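Local coordinates for putative hydrolase (PDB 3LHO), which probably acts as an iron(II)-dependent dioxygenase of the 2-oxoadipate dioxygenase/decarboxylase family, at residues A[43-48]-A[162-167]; A[77-82]-A[97-102]; A[208-213]-A[235-240]. One frame throughout, in Å; residues are numbered along the deposited sequence.

Interaction 1 of 3, residues A[43-48]-A[162-167]. With NI (nickel (II) ion), chain B; PEG (di(hydroxyethyl)ether), chain K.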
loop_
_atom_site.group_PDB
_atom_site.type_symbol
_atom_site.label_atom_id
_atom_site.label_comp_id
_atom_site.label_asym_id
_atom_site.label_seq_id
_atom_site.Cartn_x
_atom_site.Cartn_y
_atom_site.Cartn_z
ATOM N N ALA A 43 -1.312 -2.145 1.701
ATOM C CA ALA A 43 -1.335 -2.273 0.238
ATOM C C ALA A 43 0.084 -2.435 -0.258
ATOM O O ALA A 43 0.965 -1.629 0.131
ATOM C CB ALA A 43 -1.968 -1.027 -0.410
ATOM N N LEU A 44 0.308 -3.437 -1.106
ATOM C CA LEU A 44 1.594 -3.677 -1.760
ATOM C C LEU A 44 1.417 -3.697 -3.268
ATOM O O LEU A 44 0.307 -3.952 -3.750
ATOM C CB LEU A 44 2.188 -5.010 -1.273
ATOM C CG LEU A 44 2.353 -5.239 0.213
ATOM C CD1 LEU A 44 2.782 -6.726 0.448
ATOM C CD2 LEU A 44 3.412 -4.298 0.844
ATOM N N ARG A 45 2.498 -3.437 -4.005
ATOM C CA ARG A 45 2.440 -3.292 -5.466
ATOM C C ARG A 45 3.542 -4.104 -6.109
ATOM O O ARG A 45 4.586 -4.262 -5.531
ATOM C CB ARG A 45 2.722 -1.852 -5.823
ATOM C CG ARG A 45 1.651 -0.889 -5.323
ATOM C CD ARG A 45 1.985 0.498 -5.744
ATOM N NE ARG A 45 0.827 1.367 -5.601
ATOM C CZ ARG A 45 0.743 2.627 -6.013
ATOM N NH1 ARG A 45 1.768 3.219 -6.599
ATOM N NH2 ARG A 45 -0.393 3.301 -5.837
ATOM N N THR A 46 3.345 -4.555 -7.337
ATOM C CA THR A 46 4.433 -5.223 -8.075
ATOM C C THR A 46 4.055 -5.245 -9.548
ATOM O O THR A 46 3.080 -4.559 -9.942
ATOM C CB THR A 46 4.719 -6.638 -7.545
ATOM O OG1 THR A 46 5.960 -7.126 -8.106
ATOM C CG2 THR A 46 3.582 -7.591 -7.861
ATOM N N PHE A 47 4.852 -5.939 -10.360
ATOM C CA PHE A 47 4.537 -6.167 -11.788
ATOM C C PHE A 47 4.209 -7.618 -12.053
ATOM O O PHE A 47 4.644 -8.490 -11.314
ATOM C CB PHE A 47 5.746 -5.795 -12.648
ATOM C CG PHE A 47 6.231 -4.390 -12.448
ATOM C CD1 PHE A 47 5.562 -3.336 -12.981
ATOM C CD2 PHE A 47 7.382 -4.137 -11.727
ATOM C CE1 PHE A 47 6.012 -2.038 -12.814
ATOM C CE2 PHE A 47 7.829 -2.854 -11.555
ATOM C CZ PHE A 47 7.133 -1.801 -12.092
ATOM N N ASN A 48 3.479 -7.908 -13.140
ATOM C CA ASN A 48 3.168 -9.295 -13.494
ATOM C C ASN A 48 4.350 -10.040 -14.199
ATOM O O ASN A 48 4.204 -10.700 -15.241
ATOM C CB ASN A 48 1.888 -9.326 -14.337
ATOM C CG ASN A 48 2.121 -8.767 -15.712
ATOM O OD1 ASN A 48 3.075 -7.992 -15.932
ATOM N ND2 ASN A 48 1.325 -9.205 -16.654
ATOM N N ARG A 162 8.226 -2.002 -0.757
ATOM C CA ARG A 162 7.978 -1.373 0.547
ATOM C C ARG A 162 6.469 -1.143 0.624
ATOM O O ARG A 162 5.784 -1.146 -0.412
ATOM C CB ARG A 162 8.720 -0.026 0.718
ATOM C CG ARG A 162 10.153 -0.014 0.329
ATOM C CD ARG A 162 10.785 1.352 0.417
ATOM N NE ARG A 162 11.009 1.780 1.798
ATOM C CZ ARG A 162 11.731 2.840 2.167
ATOM N NH1 ARG A 162 12.351 3.602 1.278
ATOM N NH2 ARG A 162 11.816 3.156 3.457
ATOM N N ALA A 163 5.900 -0.998 1.815
ATOM C CA ALA A 163 4.401 -0.780 1.875
ATOM C C ALA A 163 4.058 0.492 1.146
ATOM O O ALA A 163 4.735 1.503 1.308
ATOM C CB ALA A 163 3.889 -0.710 3.342
ATOM N N ASN A 164 3.018 0.455 0.306
ATOM C CA ASN A 164 2.523 1.668 -0.306
ATOM C C ASN A 164 1.709 2.481 0.688
ATOM O O ASN A 164 1.820 3.702 0.717
ATOM C CB ASN A 164 1.669 1.371 -1.537
ATOM C CG ASN A 164 1.055 2.653 -2.175
ATOM O OD1 ASN A 164 -0.090 2.985 -1.914
ATOM N ND2 ASN A 164 1.835 3.370 -2.992
ATOM N N HIS A 165 0.896 1.800 1.498
ATOM C CA HIS A 165 0.233 2.466 2.651
ATOM C C HIS A 165 -0.266 1.480 3.684
ATOM O O HIS A 165 -0.473 0.297 3.384
ATOM C CB HIS A 165 -0.908 3.413 2.203
ATOM C CG HIS A 165 -2.021 2.753 1.452
ATOM N ND1 HIS A 165 -2.029 2.623 0.079
ATOM C CD2 HIS A 165 -3.224 2.291 1.876
ATOM C CE1 HIS A 165 -3.152 2.051 -0.305
ATOM N NE2 HIS A 165 -3.898 1.822 0.771
ATOM N N PHE A 166 -0.388 1.977 4.918
ATOM C CA PHE A 166 -1.237 1.388 5.950
ATOM C C PHE A 166 -2.529 2.175 6.038
ATOM O O PHE A 166 -2.523 3.391 5.814
ATOM C CB PHE A 166 -0.559 1.481 7.281
ATOM C CG PHE A 166 0.469 0.447 7.473
ATOM C CD1 PHE A 166 1.640 0.481 6.731
ATOM C CD2 PHE A 166 0.283 -0.565 8.420
ATOM C CE1 PHE A 166 2.624 -0.491 6.928
ATOM C CE2 PHE A 166 1.297 -1.511 8.639
ATOM C CZ PHE A 166 2.418 -1.500 7.851
ATOM N N THR A 167 -3.609 1.477 6.395
ATOM C CA THR A 167 -4.913 2.073 6.583
ATOM C C THR A 167 -5.510 1.743 7.946
ATOM O O THR A 167 -5.705 0.563 8.267
ATOM C CB THR A 167 -5.886 1.604 5.501
ATOM O OG1 THR A 167 -5.353 1.936 4.211
ATOM C CG2 THR A 167 -7.262 2.301 5.717
HETATM NI NI NI B . -5.979 1.414 0.634
HETATM C C1 PEG K . -6.036 0.660 -7.425
HETATM O O1 PEG K . -7.339 0.549 -6.864
HETATM C C2 PEG K . -5.098 0.997 -6.282
HETATM O O2 PEG K . -3.794 1.305 -6.778
HETATM C C3 PEG K . -2.769 0.646 -6.031
HETATM C C4 PEG K . -2.864 0.967 -4.533
HETATM O O4 PEG K . -1.622 0.628 -3.926
HETATM O O HOH W 1 4.827 -2.870 -2.391
HETATM O O HOH W 2 -6.327 2.902 -1.238
HETATM O O HOH W 3 -7.886 1.197 -0.047
HETATM O O HOH W 4 -5.967 -0.042 -1.139
#

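Interaction 2 of 3, residues A[77-82]-A[97-102]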
loop_
_atom_site.group_PDB
_atom_site.type_symbol
_atom_site.label_atom_id
_atom_site.label_comp_id
_atom_site.label_asym_id
_atom_site.label_seq_id
_atom_site.Cartn_x
_atom_site.Cartn_y
_atom_site.Cartn_z
ATOM N N LYS A 77 -6.314 1.518 -14.784
ATOM C CA LYS A 77 -4.957 1.541 -14.238
ATOM C C LYS A 77 -4.105 0.344 -14.681
ATOM O O LYS A 77 -2.914 0.274 -14.331
ATOM C CB LYS A 77 -5.022 1.601 -12.713
ATOM C CG LYS A 77 -5.335 2.997 -12.126
ATOM C CD LYS A 77 -5.619 2.879 -10.638
ATOM C CE LYS A 77 -5.816 4.216 -9.935
ATOM N NZ LYS A 77 -6.549 4.000 -8.632
ATOM N N LYS A 78 -4.726 -0.594 -15.401
ATOM C CA LYS A 78 -4.065 -1.800 -15.948
ATOM C C LYS A 78 -3.548 -2.712 -14.837
ATOM O O LYS A 78 -2.383 -3.111 -14.809
ATOM C CB LYS A 78 -2.947 -1.427 -16.941
ATOM C CG LYS A 78 -3.379 -0.463 -18.068
ATOM C CD LYS A 78 -4.616 -0.928 -18.787
ATOM C CE LYS A 78 -5.057 0.109 -19.851
ATOM N NZ LYS A 78 -6.542 0.336 -19.892
ATOM N N LEU A 79 -4.423 -2.992 -13.884
ATOM C CA LEU A 79 -4.032 -3.711 -12.667
ATOM C C LEU A 79 -4.933 -4.909 -12.428
ATOM O O LEU A 79 -6.136 -4.856 -12.734
ATOM C CB LEU A 79 -4.214 -2.818 -11.442
ATOM C CG LEU A 79 -3.391 -1.542 -11.240
ATOM C CD1 LEU A 79 -3.728 -0.873 -9.888
ATOM C CD2 LEU A 79 -1.894 -1.874 -11.323
ATOM N N ILE A 80 -4.343 -5.969 -11.882
ATOM C CA ILE A 80 -5.167 -6.956 -11.198
ATOM C C ILE A 80 -4.742 -7.002 -9.742
ATOM O O ILE A 80 -3.620 -6.625 -9.352
ATOM C CB ILE A 80 -5.164 -8.363 -11.842
ATOM C CG1 ILE A 80 -3.757 -8.967 -11.848
ATOM C CG2 ILE A 80 -5.786 -8.294 -13.257
ATOM C CD1 ILE A 80 -3.754 -10.512 -11.930
ATOM N N ALA A 81 -5.669 -7.411 -8.893
ATOM C CA ALA A 81 -5.296 -7.459 -7.478
ATOM C C ALA A 81 -6.088 -8.540 -6.774
ATOM O O ALA A 81 -7.110 -9.077 -7.295
ATOM C CB ALA A 81 -5.536 -6.088 -6.804
ATOM N N LYS A 82 -5.636 -8.832 -5.570
ATOM C CA LYS A 82 -6.343 -9.757 -4.670
ATOM C C LYS A 82 -6.185 -9.193 -3.255
ATOM O O LYS A 82 -5.206 -8.428 -2.980
ATOM C CB LYS A 82 -5.714 -11.161 -4.695
ATOM C CG LYS A 82 -5.601 -11.896 -6.062
ATOM C CD LYS A 82 -4.740 -13.208 -5.970
ATOM C CE LYS A 82 -5.423 -14.339 -5.263
ATOM N NZ LYS A 82 -6.701 -14.828 -5.921
ATOM N N SER A 97 -1.581 -5.728 -5.439
ATOM C CA SER A 97 -1.903 -5.533 -6.853
ATOM C C SER A 97 -0.645 -5.733 -7.713
ATOM O O SER A 97 0.484 -5.772 -7.191
ATOM C CB SER A 97 -2.517 -4.157 -7.073
ATOM O OG SER A 97 -1.592 -3.102 -6.830
ATOM N N GLU A 98 -0.844 -5.966 -9.003
ATOM C CA GLU A 98 0.271 -6.050 -9.944
ATOM C C GLU A 98 -0.112 -5.355 -11.238
ATOM O O GLU A 98 -1.196 -5.545 -11.722
ATOM C CB GLU A 98 0.707 -7.490 -10.256
ATOM C CG GLU A 98 -0.266 -8.330 -10.977
ATOM C CD GLU A 98 0.227 -9.757 -11.207
ATOM O OE1 GLU A 98 1.297 -10.212 -10.691
ATOM O OE2 GLU A 98 -0.504 -10.452 -11.872
ATOM N N LEU A 99 0.824 -4.589 -11.774
ATOM C CA LEU A 99 0.618 -3.914 -13.039
ATOM C C LEU A 99 0.759 -4.906 -14.189
ATOM O O LEU A 99 1.657 -5.734 -14.218
ATOM C CB LEU A 99 1.657 -2.780 -13.188
ATOM C CG LEU A 99 1.480 -1.776 -14.354
ATOM C CD1 LEU A 99 0.337 -0.816 -14.097
ATOM C CD2 LEU A 99 2.789 -0.997 -14.535
ATOM N N LEU A 100 -0.127 -4.801 -15.174
ATOM C CA LEU A 100 -0.042 -5.669 -16.333
ATOM C C LEU A 100 0.891 -5.018 -17.360
ATOM O O LEU A 100 0.499 -4.133 -18.114
ATOM C CB LEU A 100 -1.451 -5.884 -16.886
ATOM C CG LEU A 100 -2.468 -6.440 -15.874
ATOM C CD1 LEU A 100 -3.834 -6.483 -16.529
ATOM C CD2 LEU A 100 -2.064 -7.863 -15.441
ATOM N N VAL A 101 2.145 -5.459 -17.365
ATOM C CA VAL A 101 3.205 -4.793 -18.127
ATOM C C VAL A 101 2.957 -4.769 -19.633
ATOM O O VAL A 101 3.375 -3.830 -20.311
ATOM C CB VAL A 101 4.557 -5.413 -17.809
ATOM C CG1 VAL A 101 5.662 -4.845 -18.724
ATOM C CG2 VAL A 101 4.855 -5.146 -16.307
ATOM N N GLU A 102 2.222 -5.763 -20.133
ATOM C CA GLU A 102 1.920 -5.856 -21.549
ATOM C C GLU A 102 1.005 -4.743 -22.038
ATOM O O GLU A 102 0.836 -4.594 -23.225
ATOM C CB GLU A 102 1.248 -7.201 -21.892
ATOM C CG GLU A 102 2.120 -8.414 -21.596
ATOM C CD GLU A 102 2.164 -8.796 -20.121
ATOM O OE1 GLU A 102 1.331 -8.254 -19.290
ATOM O OE2 GLU A 102 3.097 -9.607 -19.813
#

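Interaction 3 of 3, residues A[208-213]-A[235-240]. With NI (nickel (II) ion), chain B.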
loop_
_atom_site.group_PDB
_atom_site.type_symbol
_atom_site.label_atom_id
_atom_site.label_comp_id
_atom_site.label_asym_id
_atom_site.label_seq_id
_atom_site.Cartn_x
_atom_site.Cartn_y
_atom_site.Cartn_z
ATOM N N LEU A 208 -18.391 1.795 2.298
ATOM C CA LEU A 208 -16.975 2.067 2.498
ATOM C C LEU A 208 -16.706 3.562 2.405
ATOM O O LEU A 208 -17.135 4.222 1.458
ATOM C CB LEU A 208 -16.108 1.301 1.474
ATOM C CG LEU A 208 -14.587 1.527 1.538
ATOM C CD1 LEU A 208 -14.071 1.048 2.874
ATOM C CD2 LEU A 208 -13.829 0.798 0.395
ATOM N N GLU A 209 -15.991 4.092 3.393
ATOM C CA GLU A 209 -15.537 5.480 3.355
ATOM C C GLU A 209 -14.059 5.505 3.613
ATOM O O GLU A 209 -13.604 4.832 4.524
ATOM C CB GLU A 209 -16.226 6.327 4.416
ATOM C CG GLU A 209 -17.701 6.576 4.182
ATOM C CD GLU A 209 -18.394 7.157 5.421
ATOM O OE1 GLU A 209 -18.210 6.642 6.540
ATOM O OE2 GLU A 209 -19.124 8.147 5.275
ATOM N N GLN A 210 -13.308 6.289 2.837
ATOM C CA GLN A 210 -11.864 6.387 3.020
ATOM C C GLN A 210 -11.413 7.829 2.930
ATOM O O GLN A 210 -12.050 8.652 2.271
ATOM C CB GLN A 210 -11.106 5.527 1.993
ATOM C CG GLN A 210 -11.326 4.024 2.132
ATOM C CD GLN A 210 -10.530 3.193 1.124
ATOM O OE1 GLN A 210 -10.827 3.197 -0.060
ATOM N NE2 GLN A 210 -9.527 2.479 1.599
ATOM N N SER A 211 -10.329 8.126 3.635
ATOM C CA SER A 211 -9.684 9.425 3.569
ATOM C C SER A 211 -8.198 9.170 3.737
ATOM O O SER A 211 -7.808 8.050 4.086
ATOM C CB SER A 211 -10.214 10.323 4.695
ATOM O OG SER A 211 -9.792 9.822 5.945
ATOM N N SER A 212 -7.372 10.165 3.419
ATOM C CA SER A 212 -5.925 10.036 3.541
ATOM C C SER A 212 -5.234 11.360 3.758
ATOM O O SER A 212 -5.719 12.410 3.364
ATOM C CB SER A 212 -5.291 9.349 2.303
ATOM O OG SER A 212 -5.672 9.969 1.076
ATOM N N THR A 213 -4.060 11.281 4.369
ATOM C CA THR A 213 -3.147 12.390 4.406
ATOM C C THR A 213 -2.631 12.650 3.007
ATOM O O THR A 213 -2.721 11.815 2.116
ATOM C CB THR A 213 -1.941 12.074 5.304
ATOM O OG1 THR A 213 -1.270 10.912 4.809
ATOM C CG2 THR A 213 -2.385 11.833 6.716
ATOM N N GLU A 235 -3.785 6.252 5.325
ATOM C CA GLU A 235 -5.186 6.159 4.950
ATOM C C GLU A 235 -6.061 5.740 6.150
ATOM O O GLU A 235 -5.547 5.218 7.138
ATOM C CB GLU A 235 -5.304 5.142 3.837
ATOM C CG GLU A 235 -6.635 5.111 3.071
ATOM C CD GLU A 235 -6.548 4.197 1.834
ATOM O OE1 GLU A 235 -6.600 2.955 2.016
ATOM O OE2 GLU A 235 -6.417 4.707 0.686
ATOM N N PHE A 236 -7.369 6.006 6.038
ATOM C CA PHE A 236 -8.374 5.757 7.094
ATOM C C PHE A 236 -9.582 5.175 6.413
ATOM O O PHE A 236 -9.999 5.662 5.385
ATOM C CB PHE A 236 -8.690 7.070 7.839
ATOM C CG PHE A 236 -7.442 7.801 8.263
ATOM C CD1 PHE A 236 -6.848 7.527 9.474
ATOM C CD2 PHE A 236 -6.809 8.692 7.407
ATOM C CE1 PHE A 236 -5.647 8.139 9.824
ATOM C CE2 PHE A 236 -5.607 9.313 7.770
ATOM C CZ PHE A 236 -5.032 9.023 8.962
ATOM N N ALA A 237 -10.138 4.095 6.952
ATOM C CA ALA A 237 -11.296 3.460 6.322
ATOM C C ALA A 237 -12.348 3.082 7.362
ATOM O O ALA A 237 -12.028 2.510 8.410
ATOM C CB ALA A 237 -10.856 2.183 5.534
ATOM N N ARG A 238 -13.603 3.409 7.057
ATOM C CA ARG A 238 -14.732 2.883 7.769
ATOM C C ARG A 238 -15.495 1.929 6.856
ATOM O O ARG A 238 -15.912 2.323 5.787
ATOM C CB ARG A 238 -15.662 4.001 8.230
ATOM C CG ARG A 238 -16.863 3.487 9.031
ATOM C CD ARG A 238 -17.623 4.584 9.754
ATOM N NE ARG A 238 -18.893 4.072 10.293
ATOM C CZ ARG A 238 -19.873 4.822 10.798
ATOM N NH1 ARG A 238 -19.779 6.140 10.855
ATOM N NH2 ARG A 238 -20.962 4.240 11.263
ATOM N N ARG A 239 -15.706 0.694 7.313
ATOM C CA ARG A 239 -16.552 -0.248 6.599
ATOM C C ARG A 239 -17.912 -0.441 7.244
ATOM O O ARG A 239 -18.052 -0.345 8.469
ATOM C CB ARG A 239 -15.862 -1.602 6.503
ATOM C CG ARG A 239 -14.579 -1.574 5.717
ATOM C CD ARG A 239 -13.866 -2.938 5.823
ATOM N NE ARG A 239 -12.641 -2.833 5.060
ATOM C CZ ARG A 239 -12.581 -2.802 3.731
ATOM N NH1 ARG A 239 -13.672 -2.950 2.967
ATOM N NH2 ARG A 239 -11.419 -2.610 3.166
ATOM N N TYR A 240 -18.902 -0.737 6.397
ATOM C CA TYR A 240 -20.265 -0.960 6.825
ATOM C C TYR A 240 -20.751 -2.370 6.547
ATOM O O TYR A 240 -20.204 -3.070 5.670
ATOM C CB TYR A 240 -21.182 0.051 6.159
ATOM C CG TYR A 240 -20.933 1.478 6.583
ATOM C CD1 TYR A 240 -19.875 2.214 6.057
ATOM C CD2 TYR A 240 -21.783 2.118 7.476
ATOM C CE1 TYR A 240 -19.662 3.524 6.440
ATOM C CE2 TYR A 240 -21.578 3.414 7.849
ATOM C CZ TYR A 240 -20.529 4.125 7.335
ATOM O OH TYR A 240 -20.338 5.438 7.712
HETATM NI NI NI B . -5.979 1.414 0.634
HETATM O O HOH W 5 -18.229 7.973 8.797
HETATM O O HOH W 3 -7.886 1.197 -0.047
HETATM O O HOH W 2 -6.327 2.902 -1.238
HETATM O O HOH W 4 -5.967 -0.042 -1.139
#

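Interaction 1 of 3, residues A[43-48]-A[162-167]
A43 and H165 are an antiparallel hydrogen-bonded pair on neighbouring strands, 39-47 and 165-169. Two backbone bonds join the segments. A43 N donates to H165 O at 3.1 Å, and N164 N donates to A43 O at 2.9 Å. Both polar backbone atoms of A43 are therefore held. Further along, a water bridges R45 N, from which it accepts, and R162 O of the loop before strand 165-169, to which it donates.

The apolar contacts are small. A43 CB lies over one face of the H165 imidazole, displaced toward the rim. This is a CH-pi contact, with CB 3.6 Å from the centroid of the H165 ring. L44 CD2 rests on A163 CA at 3.8 Å.

H165 also belongs to the metal site. Its NE2 binds nickel at 2.1 Å. H41 and E235 supply the other protein ligands, and three waters fill the remaining positions. Two histidines and one carboxylate form the facial triad of many non-haem iron(II) enzymes. The family uses iron(II), so the nickel probably occupies the iron site.

Polar side chains build a second shell. H165 ND1 donates to N164 OD1 at 2.8 Å. The oxygen lies in the imidazole plane and offers a lone pair, so this bond and the nickel on NE2 together fix the rotation of the ring. N164 CG is anti to its own backbone N (chi1 177°), which lays the amide against the R45 guanidinium.

There the N164 amide and the R45 guanidinium stack, their planes 14° apart. N164 ND2 sits over the centre of the guanidinium, 3.3 Å from R45 CZ. Both groups are donors here, so this is stacking and not a hydrogen bond. R45 NE turns its hydrogen to the hydroxyl O4 of a bound di(hydroxyethyl)ether at 3.1 Å. W155 makes a cation-pi contact with the same guanidinium.

Interaction 2 of 3, residues A[77-82]-A[97-102]
I80 and E98 pair through two backbone hydrogen bonds. I80 N donates to E98 O at 3.2 Å, and E98 N donates to I80 O at 2.9 Å. A third bond, L100 N to K78 O, is 2.8 Å long and nearly straight at 169°.

On one face of this hairpin, I80 and E98 lie side by side. I80 CG1 rests near E98 CG, though I80 is modelled in two conformers and the detail is doubtful. On the other face, L79 CD2 touches L99 CD1 at 3.7 Å. A81 CB meets S97 CB at 3.6 Å.

The next shell fixes these groups. Y152 of helix 151-159 is hydrogen-bonded to S97 OG and packs on L79 and L99. K78 and L79 form a G1 beta bulge against strand 67-74, with K78 in a left-handed backbone conformation. E98 CG stands between its backbone N and carbonyl carbon (chi1 66°), and the chain then extends until OE1 accepts a hydrogen bond from L54 N. Replacing E98 by an alanine would probably leave L54 N without this acceptor.

L54 begins helix 54-62. The E98 carboxylate thus meets the positive end of the helix dipole, which would tend to stabilise its negative charge.

Interaction 3 of 3, residues A[208-213]-A[235-240]
Y240 meets E209 at the edge of its ring. Its OH donates to E209 OE1 at 2.7 Å, approaching from above the carboxylate plane. The carboxylate and ring planes are 68° apart. The same hydroxyl lies over one face of the R238 guanidinium, toward the rim. A water joins the group, donating to E209 OE1 and accepting from R238 NH1. L208 CD1 sits over one face of the R239 guanidinium, whose salt bridge is with D40. The F236 ring has T213 N and S212 CA at its edge.

The Q210 amide and the E235 carboxylate are turned 55° apart. Q210 NE2 is 3.0 Å from E235 OE1, but the angle is too poor for a hydrogen bond. NE2 donates instead to a nickel-bound water at 2.7 Å, so Q210 acts in the second shell of the metal.

Four backbone hydrogen bonds hold the strands together, two between E209 and R238 and two between S211 and F236. Q210, A237 and E235 share one face of the sheet. E235 CG is anti to its backbone N (chi1 -167°), and the extended chain brings OE1 to the nickel at 2.2 Å. T167 OG1 is also hydrogen-bonded to OE1. E235 OE2 accepts from a second nickel-bound water at 2.6 Å. With H41 and H165, E235 completes a two-histidine, one-carboxylate site, consistent with a glyoxalase-clan dioxygenase.

Overall arrangement
All three contacts lie in one mixed sheet. Its order is 67-74, 79-85, 93-99, 39-47, 165-169, 235-239, 208-212. Interaction 1 is central, and its centre is about 12 Å from that of interaction 2 and about 17 Å from that of interaction 3. Interactions 2 and 3 are about 23 Å apart between centres and do not touch. Interaction 2 falls within the chain spanned by interaction 1, while interaction 3 follows both. Backbone bonds link T46 to L99 on one flank and F166 to E235 on the other. Interactions 1 and 3 share the nickel and its waters, so the sheet brings ligands distant in sequence to one metal site.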